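Local coordinates for protein lipoteichoic acid primase (Listeria monocytogenes, PDB 4UOP) that is a lipoteichoic acid primase whose extracellular catalytic domain belongs to the sulfatase family and binds a magnesium ion, at residues Y382-E396 with K408-S421. Numbering follows the deposited sequence.
Sequences YFTNSYMYQPDESFE and KELSSDVKKRFDAS
Tyr382, on the hairpin of strands 381-383 and 387-390, reaches across to helix 412-433. Arg417 CB lies over one face of its ring, toward the rim, in a CH-pi contact (3.7 Å to the centroid), and Tyr389 CB over the opposite face. A chi1 of 63° directs the ring to the helix, where its hydroxyl donates in the carbonyl plane to Val414 O (OH to O, 2.9 Å), which also accepts the helical bond from Phe418 N. In the turn, Thr384 OG1 accepts from the backbone N of both Ser386 and Tyr387, while its CG2 lies over one face of the Tyr387 ring; Lys408 CD lies over the other. Tyr387 OH gives its proton to Tyr382 OH at 2.8 Å and receives a bent bond from Arg417 NH1 (2.9 Å, 133°). Tyr389 packs on Leu410, Val414 and Phe418 and donates from OH to Phe395 O at 2.6 Å, fastening the following loop. Phe395 completes an aromatic cluster with Tyr389 and Phe418, and Lys415 CD sits squarely over its ring, 3.6 Å from the centroid. The helix thus packs on one side of the hairpin through an apolar layer threaded by a directed chain, Arg417 to Tyr387 to Tyr382 to Val414 O, which probably fixes the orientation of both tyrosine hydroxyls.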
ATOM      1  N   TYR B 382       6.208   1.927  16.654  1.00 18.87           N
ATOM      2  CA  TYR B 382       7.669   2.066  16.655  1.00 18.33           C
ATOM      3  C   TYR B 382       8.379   0.978  17.458  1.00 17.40           C
ATOM      4  O   TYR B 382       7.786   0.354  18.357  1.00 17.18           O
ATOM      5  CB  TYR B 382       8.083   3.450  17.172  1.00 19.12           C
ATOM      6  CG  TYR B 382       7.680   3.702  18.592  1.00 19.61           C
ATOM      7  CD1 TYR B 382       8.480   3.289  19.637  1.00 19.72           C
ATOM      8  CD2 TYR B 382       6.481   4.351  18.899  1.00 20.02           C
ATOM      9  CE1 TYR B 382       8.114   3.506  20.950  1.00 20.11           C
ATOM     10  CE2 TYR B 382       6.104   4.568  20.215  1.00 20.15           C
ATOM     11  CZ  TYR B 382       6.931   4.152  21.233  1.00 20.49           C
ATOM     12  OH  TYR B 382       6.585   4.349  22.547  1.00 20.48           O
ATOM     13  N   PHE B 383       9.655   0.782  17.139  1.00 17.84           N
ATOM     14  CA  PHE B 383      10.539  -0.134  17.861  1.00 17.68           C
ATOM     15  C   PHE B 383      11.622   0.636  18.608  1.00 17.46           C
ATOM     16  O   PHE B 383      12.246   1.508  18.026  1.00 18.53           O
ATOM     17  CB  PHE B 383      11.275  -1.064  16.901  1.00 18.27           C
ATOM     18  CG  PHE B 383      10.390  -1.860  15.993  1.00 19.13           C
ATOM     19  CD1 PHE B 383       9.345  -2.604  16.491  1.00 20.58           C
ATOM     20  CD2 PHE B 383      10.661  -1.924  14.635  1.00 19.77           C
ATOM     21  CE1 PHE B 383       8.551  -3.371  15.643  1.00 21.17           C
ATOM     22  CE2 PHE B 383       9.884  -2.688  13.783  1.00 19.77           C
ATOM     23  CZ  PHE B 383       8.820  -3.409  14.286  1.00 20.24           C
ATOM     24  N   THR B 384      11.861   0.302  19.881  1.00 18.20           N
ATOM     25  CA  THR B 384      13.007   0.843  20.622  1.00 19.10           C
ATOM     26  C   THR B 384      14.025  -0.264  20.864  1.00 20.97           C
ATOM     27  O   THR B 384      13.872  -1.363  20.329  1.00 19.30           O
ATOM     28  CB  THR B 384      12.596   1.490  21.963  1.00 20.30           C
ATOM     29  OG1 THR B 384      12.392   0.478  22.951  1.00 19.80           O
ATOM     30  CG2 THR B 384      11.353   2.328  21.805  1.00 19.92           C
ATOM     31  N   ASN B 385      15.043  -0.002  21.679  1.00 21.38           N
ATOM     32  CA  ASN B 385      15.961  -1.071  22.074  1.00 23.80           C
ATOM     33  C   ASN B 385      15.425  -2.062  23.119  1.00 23.73           C
ATOM     34  O   ASN B 385      16.061  -3.085  23.374  1.00 23.45           O
ATOM     35  CB  ASN B 385      17.310  -0.514  22.552  1.00 26.68           C
ATOM     36  CG  ASN B 385      17.192   0.380  23.775  1.00 29.80           C
ATOM     37  OD1 ASN B 385      16.349   0.180  24.632  1.00 29.79           O
ATOM     38  ND2 ASN B 385      18.050   1.382  23.850  1.00 34.62           N
ATOM     39  N   SER B 386      14.261  -1.789  23.694  1.00 22.43           N
ATOM     40  CA  SER B 386      13.700  -2.690  24.689  1.00 22.77           C
ATOM     41  C   SER B 386      12.227  -3.028  24.522  1.00 21.78           C
ATOM     42  O   SER B 386      11.746  -3.947  25.181  1.00 22.20           O
ATOM     43  CB  SER B 386      13.928  -2.098  26.079  1.00 24.84           C
ATOM     44  OG  SER B 386      13.138  -0.936  26.233  1.00 27.35           O
ATOM     45  N   TYR B 387      11.493  -2.308  23.674  1.00 19.97           N
ATOM     46  CA  TYR B 387      10.072  -2.608  23.487  1.00 19.95           C
ATOM     47  C   TYR B 387       9.533  -2.085  22.161  1.00 20.12           C
ATOM     48  O   TYR B 387      10.161  -1.241  21.524  1.00 18.88           O
ATOM     49  CB  TYR B 387       9.244  -2.051  24.644  1.00 20.08           C
ATOM     50  CG  TYR B 387       9.045  -0.549  24.610  1.00 19.90           C
ATOM     51  CD1 TYR B 387       9.944   0.302  25.220  1.00 21.18           C
ATOM     52  CD2 TYR B 387       7.958   0.005  23.953  1.00 20.74           C
ATOM     53  CE1 TYR B 387       9.779   1.678  25.168  1.00 21.41           C
ATOM     54  CE2 TYR B 387       7.781   1.380  23.900  1.00 22.25           C
ATOM     55  CZ  TYR B 387       8.695   2.202  24.512  1.00 21.29           C
ATOM     56  OH  TYR B 387       8.522   3.567  24.473  1.00 24.68           O
ATOM     57  N   MET B 388       8.391  -2.624  21.746  1.00 20.79           N
ATOM     58  CA  MET B 388       7.651  -2.116  20.601  1.00 21.96           C
ATOM     59  C   MET B 388       6.303  -1.579  21.056  1.00 21.46           C
ATOM     60  O   MET B 388       5.715  -2.091  22.009  1.00 20.82           O
ATOM     61  CB  MET B 388       7.458  -3.192  19.521  1.00 24.65           C
ATOM     62  CG  MET B 388       6.551  -4.364  19.817  1.00 28.11           C
ATOM     63  SD  MET B 388       5.952  -5.120  18.270  1.00 33.95           S
ATOM     64  CE  MET B 388       4.685  -3.983  17.781  1.00 35.22           C
ATOM     65  N   TYR B 389       5.850  -0.515  20.411  1.00 20.96           N
ATOM     66  CA  TYR B 389       4.523   0.012  20.643  1.00 20.52           C
ATOM     67  C   TYR B 389       3.707  -0.039  19.360  1.00 21.15           C
ATOM     68  O   TYR B 389       4.216   0.252  18.284  1.00 19.34           O
ATOM     69  CB  TYR B 389       4.558   1.451  21.170  1.00 20.40           C
ATOM     70  CG  TYR B 389       3.166   1.987  21.251  1.00 20.08           C
ATOM     71  CD1 TYR B 389       2.319   1.588  22.267  1.00 20.51           C
ATOM     72  CD2 TYR B 389       2.663   2.821  20.261  1.00 21.36           C
ATOM     73  CE1 TYR B 389       1.014   2.039  22.332  1.00 20.52           C
ATOM     74  CE2 TYR B 389       1.352   3.281  20.313  1.00 21.78           C
ATOM     75  CZ  TYR B 389       0.535   2.883  21.354  1.00 21.62           C
ATOM     76  OH  TYR B 389      -0.774   3.310  21.413  1.00 22.19           O
ATOM     77  N   GLN B 390       2.435  -0.412  19.491  1.00 21.65           N
ATOM     78  CA  GLN B 390       1.497  -0.393  18.370  1.00 24.78           C
ATOM     79  C   GLN B 390       0.153   0.153  18.851  1.00 23.90           C
ATOM     80  O   GLN B 390      -0.418  -0.370  19.804  1.00 23.11           O
ATOM     81  CB  GLN B 390       1.326  -1.807  17.822  1.00 27.51           C
ATOM     82  CG  GLN B 390       0.522  -1.907  16.538  1.00 31.62           C
ATOM     83  CD  GLN B 390       0.344  -3.346  16.066  1.00 34.93           C
ATOM     84  OE1 GLN B 390      -0.707  -3.708  15.518  1.00 40.54           O
ATOM     85  NE2 GLN B 390       1.358  -4.172  16.285  1.00 35.05           N
ATOM     86  N   PRO B 391      -0.349   1.216  18.205  1.00 24.99           N
ATOM     87  CA  PRO B 391      -1.672   1.710  18.598  1.00 26.22           C
ATOM     88  C   PRO B 391      -2.782   0.841  18.052  1.00 27.79           C
ATOM     89  O   PRO B 391      -2.532  -0.054  17.224  1.00 28.01           O
ATOM     90  CB  PRO B 391      -1.721   3.096  17.964  1.00 25.70           C
ATOM     91  CG  PRO B 391      -0.875   2.962  16.743  1.00 25.60           C
ATOM     92  CD  PRO B 391       0.237   2.020  17.123  1.00 24.50           C
ATOM     93  N   ASP B 392      -3.996   1.088  18.531  1.00 31.77           N
ATOM     94  CA  ASP B 392      -5.186   0.441  17.989  1.00 36.35           C
ATOM     95  C   ASP B 392      -6.157   1.557  17.557  1.00 37.66           C
ATOM     96  O   ASP B 392      -5.822   2.331  16.659  1.00 37.01           O
ATOM     97  CB  ASP B 392      -5.779  -0.535  19.017  1.00 39.11           C
ATOM     98  CG  ASP B 392      -6.739  -1.531  18.392  1.00 42.01           C
ATOM     99  OD1 ASP B 392      -7.112  -1.352  17.212  1.00 45.33           O
ATOM    100  OD2 ASP B 392      -7.113  -2.503  19.079  1.00 47.53           O
ATOM    101  N   GLU B 393      -7.329   1.674  18.184  1.00 38.25           N
ATOM    102  CA  GLU B 393      -8.271   2.750  17.845  1.00 41.02           C
ATOM    103  C   GLU B 393      -7.718   4.095  18.288  1.00 37.67           C
ATOM    104  O   GLU B 393      -8.050   5.128  17.723  1.00 36.93           O
ATOM    105  CB  GLU B 393      -9.636   2.536  18.522  1.00 45.14           C
ATOM    106  CG  GLU B 393     -10.251   1.158  18.320  1.00 49.47           C
ATOM    107  CD  GLU B 393     -10.035   0.219  19.496  1.00 54.99           C
ATOM    108  OE1 GLU B 393     -10.236   0.648  20.656  1.00 58.74           O
ATOM    109  OE2 GLU B 393      -9.683  -0.958  19.261  1.00 59.69           O
ATOM    110  N   SER B 394      -6.882   4.059  19.318  1.00 36.13           N
ATOM    111  CA  SER B 394      -6.289   5.244  19.901  1.00 33.58           C
ATOM    112  C   SER B 394      -4.975   4.835  20.543  1.00 31.59           C
ATOM    113  O   SER B 394      -4.631   3.654  20.574  1.00 29.15           O
ATOM    114  CB  SER B 394      -7.210   5.814  20.984  1.00 34.16           C
ATOM    115  OG  SER B 394      -7.290   4.936  22.100  1.00 34.20           O
ATOM    116  N   PHE B 395      -4.246   5.810  21.062  1.00 29.85           N
ATOM    117  CA  PHE B 395      -3.033   5.511  21.793  1.00 29.98           C
ATOM    118  C   PHE B 395      -3.327   4.619  22.992  1.00 30.78           C
ATOM    119  O   PHE B 395      -2.649   3.611  23.213  1.00 29.10           O
ATOM    120  CB  PHE B 395      -2.353   6.780  22.294  1.00 29.51           C
ATOM    121  CG  PHE B 395      -1.228   6.500  23.242  1.00 28.80           C
ATOM    122  CD1 PHE B 395      -0.034   5.980  22.766  1.00 28.88           C
ATOM    123  CD2 PHE B 395      -1.378   6.691  24.610  1.00 28.92           C
ATOM    124  CE1 PHE B 395       1.006   5.695  23.628  1.00 28.66           C
ATOM    125  CE2 PHE B 395      -0.341   6.399  25.481  1.00 30.29           C
ATOM    126  CZ  PHE B 395       0.855   5.898  24.991  1.00 29.51           C
ATOM    127  N   GLU B 396      -4.367   4.978  23.740  1.00 30.92           N
ATOM    128  CA  GLU B 396      -4.660   4.356  25.032  1.00 33.02           C
ATOM    129  C   GLU B 396      -5.093   2.899  24.903  1.00 30.95           C
ATOM    130  O   GLU B 396      -4.927   2.118  25.834  1.00 33.02           O
ATOM    131  CB  GLU B 396      -5.732   5.161  25.785  1.00 34.86           C
ATOM    132  CG  GLU B 396      -5.304   6.574  26.169  1.00 38.85           C
ATOM    133  CD  GLU B 396      -5.287   7.570  25.007  1.00 42.03           C
ATOM    134  OE1 GLU B 396      -5.746   7.239  23.887  1.00 41.46           O
ATOM    135  OE2 GLU B 396      -4.796   8.703  25.212  1.00 49.39           O
ATOM    136  N   LYS B 408       4.247  -3.677  28.738  1.00 24.93           N
ATOM    137  CA  LYS B 408       4.826  -2.456  29.260  1.00 27.36           C
ATOM    138  C   LYS B 408       3.719  -1.436  29.370  1.00 28.34           C
ATOM    139  O   LYS B 408       2.981  -1.201  28.415  1.00 27.12           O
ATOM    140  CB  LYS B 408       5.942  -1.929  28.360  1.00 28.24           C
ATOM    141  CG  LYS B 408       6.565  -0.640  28.865  1.00 29.23           C
ATOM    142  CD  LYS B 408       7.782  -0.231  28.068  1.00 31.81           C
ATOM    143  CE  LYS B 408       8.320   1.117  28.526  1.00 33.48           C
ATOM    144  NZ  LYS B 408       8.907   1.062  29.890  1.00 34.99           N
ATOM    145  N   GLU B 409       3.600  -0.843  30.551  1.00 30.31           N
ATOM    146  CA  GLU B 409       2.574   0.158  30.794  1.00 34.39           C
ATOM    147  C   GLU B 409       2.768   1.368  29.884  1.00 32.09           C
ATOM    148  O   GLU B 409       3.899   1.788  29.615  1.00 30.65           O
ATOM    149  CB  GLU B 409       2.603   0.591  32.268  1.00 38.37           C
ATOM    150  CG  GLU B 409       1.595   1.673  32.647  1.00 43.90           C
ATOM    151  CD  GLU B 409       0.162   1.168  32.759  1.00 47.61           C
ATOM    152  OE1 GLU B 409      -0.180   0.120  32.158  1.00 52.50           O
ATOM    153  OE2 GLU B 409      -0.632   1.832  33.465  1.00 50.79           O
ATOM    154  N   LEU B 410       1.657   1.938  29.431  1.00 30.83           N
ATOM    155  CA  LEU B 410       1.703   3.076  28.526  1.00 31.73           C
ATOM    156  C   LEU B 410       1.997   4.367  29.280  1.00 33.17           C
ATOM    157  O   LEU B 410       1.108   5.171  29.538  1.00 37.18           O
ATOM    158  CB  LEU B 410       0.396   3.188  27.740  1.00 32.06           C
ATOM    159  CG  LEU B 410      -0.067   1.923  27.015  1.00 31.97           C
ATOM    160  CD1 LEU B 410      -1.287   2.249  26.167  1.00 33.46           C
ATOM    161  CD2 LEU B 410       1.042   1.333  26.150  1.00 31.99           C
ATOM    162  N   SER B 411       3.266   4.557  29.604  1.00 34.52           N
ATOM    163  CA  SER B 411       3.746   5.736  30.316  1.00 35.14           C
ATOM    164  C   SER B 411       3.891   6.952  29.405  1.00 35.98           C
ATOM    165  O   SER B 411       3.629   6.888  28.195  1.00 30.99           O
ATOM    166  CB  SER B 411       5.097   5.416  30.960  1.00 36.24           C
ATOM    167  OG  SER B 411       6.100   5.289  29.964  1.00 38.68           O
ATOM    168  N   SER B 412       4.312   8.064  30.009  1.00 35.77           N
ATOM    169  CA  SER B 412       4.514   9.331  29.314  1.00 36.60           C
ATOM    170  C   SER B 412       5.538   9.249  28.188  1.00 35.92           C
ATOM    171  O   SER B 412       5.326   9.809  27.117  1.00 32.79           O
ATOM    172  CB  SER B 412       4.941  10.411  30.324  1.00 38.74           C
ATOM    173  OG  SER B 412       5.367  11.587  29.660  1.00 43.22           O
ATOM    174  N   ASP B 413       6.650   8.567  28.435  1.00 36.17           N
ATOM    175  CA  ASP B 413       7.671   8.369  27.404  1.00 36.26           C
ATOM    176  C   ASP B 413       7.162   7.519  26.236  1.00 32.13           C
ATOM    177  O   ASP B 413       7.549   7.747  25.097  1.00 28.65           O
ATOM    178  CB  ASP B 413       8.945   7.745  27.998  1.00 41.62           C
ATOM    179  CG  ASP B 413       9.896   8.789  28.599  1.00 47.29           C
ATOM    180  OD1 ASP B 413       9.618  10.006  28.505  1.00 50.96           O
ATOM    181  OD2 ASP B 413      10.938   8.390  29.162  1.00 53.08           O
ATOM    182  N   VAL B 414       6.294   6.555  26.518  1.00 29.61           N
ATOM    183  CA  VAL B 414       5.708   5.726  25.455  1.00 29.44           C
ATOM    184  C   VAL B 414       4.813   6.604  24.587  1.00 28.90           C
ATOM    185  O   VAL B 414       4.792   6.480  23.365  1.00 27.78           O
ATOM    186  CB  VAL B 414       4.923   4.525  26.025  1.00 28.37           C
ATOM    187  CG1 VAL B 414       4.241   3.731  24.918  1.00 27.63           C
ATOM    188  CG2 VAL B 414       5.848   3.618  26.824  1.00 29.89           C
ATOM    189  N   LYS B 415       4.086   7.507  25.244  1.00 29.35           N
ATOM    190  CA  LYS B 415       3.208   8.447  24.565  1.00 30.73           C
ATOM    191  C   LYS B 415       3.990   9.453  23.726  1.00 29.53           C
ATOM    192  O   LYS B 415       3.600   9.772  22.601  1.00 26.25           O
ATOM    193  CB  LYS B 415       2.343   9.175  25.607  1.00 33.10           C
ATOM    194  CG  LYS B 415       1.414  10.245  25.066  1.00 36.88           C
ATOM    195  CD  LYS B 415       0.510   9.726  23.963  1.00 39.61           C
ATOM    196  CE  LYS B 415      -0.814  10.486  23.917  1.00 42.08           C
ATOM    197  NZ  LYS B 415      -0.627  11.961  23.854  1.00 42.83           N
ATOM    198  N   LYS B 416       5.081   9.967  24.272  1.00 29.88           N
ATOM    199  CA  LYS B 416       5.903  10.931  23.544  1.00 30.76           C
ATOM    200  C   LYS B 416       6.462  10.351  22.238  1.00 28.98           C
ATOM    201  O   LYS B 416       6.471  11.032  21.219  1.00 25.67           O
ATOM    202  CB  LYS B 416       7.036  11.457  24.418  1.00 34.11           C
ATOM    203  CG  LYS B 416       6.581  12.571  25.341  1.00 38.81           C
ATOM    204  CD  LYS B 416       7.604  12.874  26.422  1.00 42.58           C
ATOM    205  CE  LYS B 416       7.023  13.813  27.469  1.00 45.67           C
ATOM    206  NZ  LYS B 416       8.016  14.098  28.542  1.00 48.58           N
ATOM    207  N   ARG B 417       6.909   9.098  22.270  1.00 27.19           N
ATOM    208  CA  ARG B 417       7.438   8.464  21.061  1.00 26.49           C
ATOM    209  C   ARG B 417       6.348   8.165  20.042  1.00 24.82           C
ATOM    210  O   ARG B 417       6.604   8.224  18.845  1.00 23.08           O
ATOM    211  CB  ARG B 417       8.216   7.192  21.396  1.00 27.79           C
ATOM    212  CG  ARG B 417       9.553   7.470  22.051  1.00 30.08           C
ATOM    213  CD  ARG B 417      10.382   6.206  22.177  1.00 33.08           C
ATOM    214  NE  ARG B 417      11.550   6.422  23.020  1.00 36.00           N
ATOM    215  CZ  ARG B 417      11.650   6.094  24.309  1.00 38.83           C
ATOM    216  NH1 ARG B 417      10.655   5.494  24.964  1.00 39.67           N
ATOM    217  NH2 ARG B 417      12.778   6.367  24.957  1.00 40.73           N
ATOM    218  N   PHE B 418       5.146   7.833  20.515  1.00 23.33           N
ATOM    219  CA  PHE B 418       4.007   7.638  19.624  1.00 24.47           C
ATOM    220  C   PHE B 418       3.660   8.935  18.903  1.00 23.76           C
ATOM    221  O   PHE B 418       3.501   8.960  17.679  1.00 22.21           O
ATOM    222  CB  PHE B 418       2.795   7.119  20.407  1.00 25.03           C
ATOM    223  CG  PHE B 418       1.489   7.306  19.693  1.00 26.16           C
ATOM    224  CD1 PHE B 418       1.114   6.455  18.668  1.00 26.14           C
ATOM    225  CD2 PHE B 418       0.631   8.342  20.057  1.00 27.67           C
ATOM    226  CE1 PHE B 418      -0.095   6.624  18.017  1.00 27.60           C
ATOM    227  CE2 PHE B 418      -0.574   8.518  19.410  1.00 28.06           C
ATOM    228  CZ  PHE B 418      -0.940   7.656  18.389  1.00 28.94           C
ATOM    229  N   ASP B 419       3.566  10.022  19.667  1.00 24.43           N
ATOM    230  CA  ASP B 419       3.278  11.335  19.088  1.00 25.66           C
ATOM    231  C   ASP B 419       4.381  11.795  18.135  1.00 24.33           C
ATOM    232  O   ASP B 419       4.099  12.262  17.030  1.00 25.15           O
ATOM    233  CB  ASP B 419       3.091  12.383  20.200  1.00 27.51           C
ATOM    234  CG  ASP B 419       1.808  12.183  20.991  1.00 30.10           C
ATOM    235  OD1 ASP B 419       0.807  11.690  20.428  1.00 32.47           O
ATOM    236  OD2 ASP B 419       1.787  12.553  22.182  1.00 34.17           O
ATOM    237  N   ALA B 420       5.630  11.678  18.566  1.00 21.99           N
ATOM    238  CA  ALA B 420       6.773  11.990  17.710  1.00 22.17           C
ATOM    239  C   ALA B 420       6.770  11.156  16.433  1.00 22.15           C
ATOM    240  O   ALA B 420       6.988  11.680  15.341  1.00 23.25           O
ATOM    241  CB  ALA B 420       8.060  11.773  18.455  1.00 22.29           C
ATOM    242  N   SER B 421       6.539   9.855  16.562  1.00 22.41           N
ATOM    243  CA  SER B 421       6.494   8.995  15.370  1.00 22.84           C
ATOM    244  C   SER B 421       5.468   9.487  14.353  1.00 23.48           C
ATOM    245  O   SER B 421       5.762   9.607  13.165  1.00 25.17           O
ATOM    246  CB  SER B 421       6.210   7.551  15.760  1.00 22.54           C
ATOM    247  OG  SER B 421       7.301   7.004  16.469  1.00 22.76           O
TER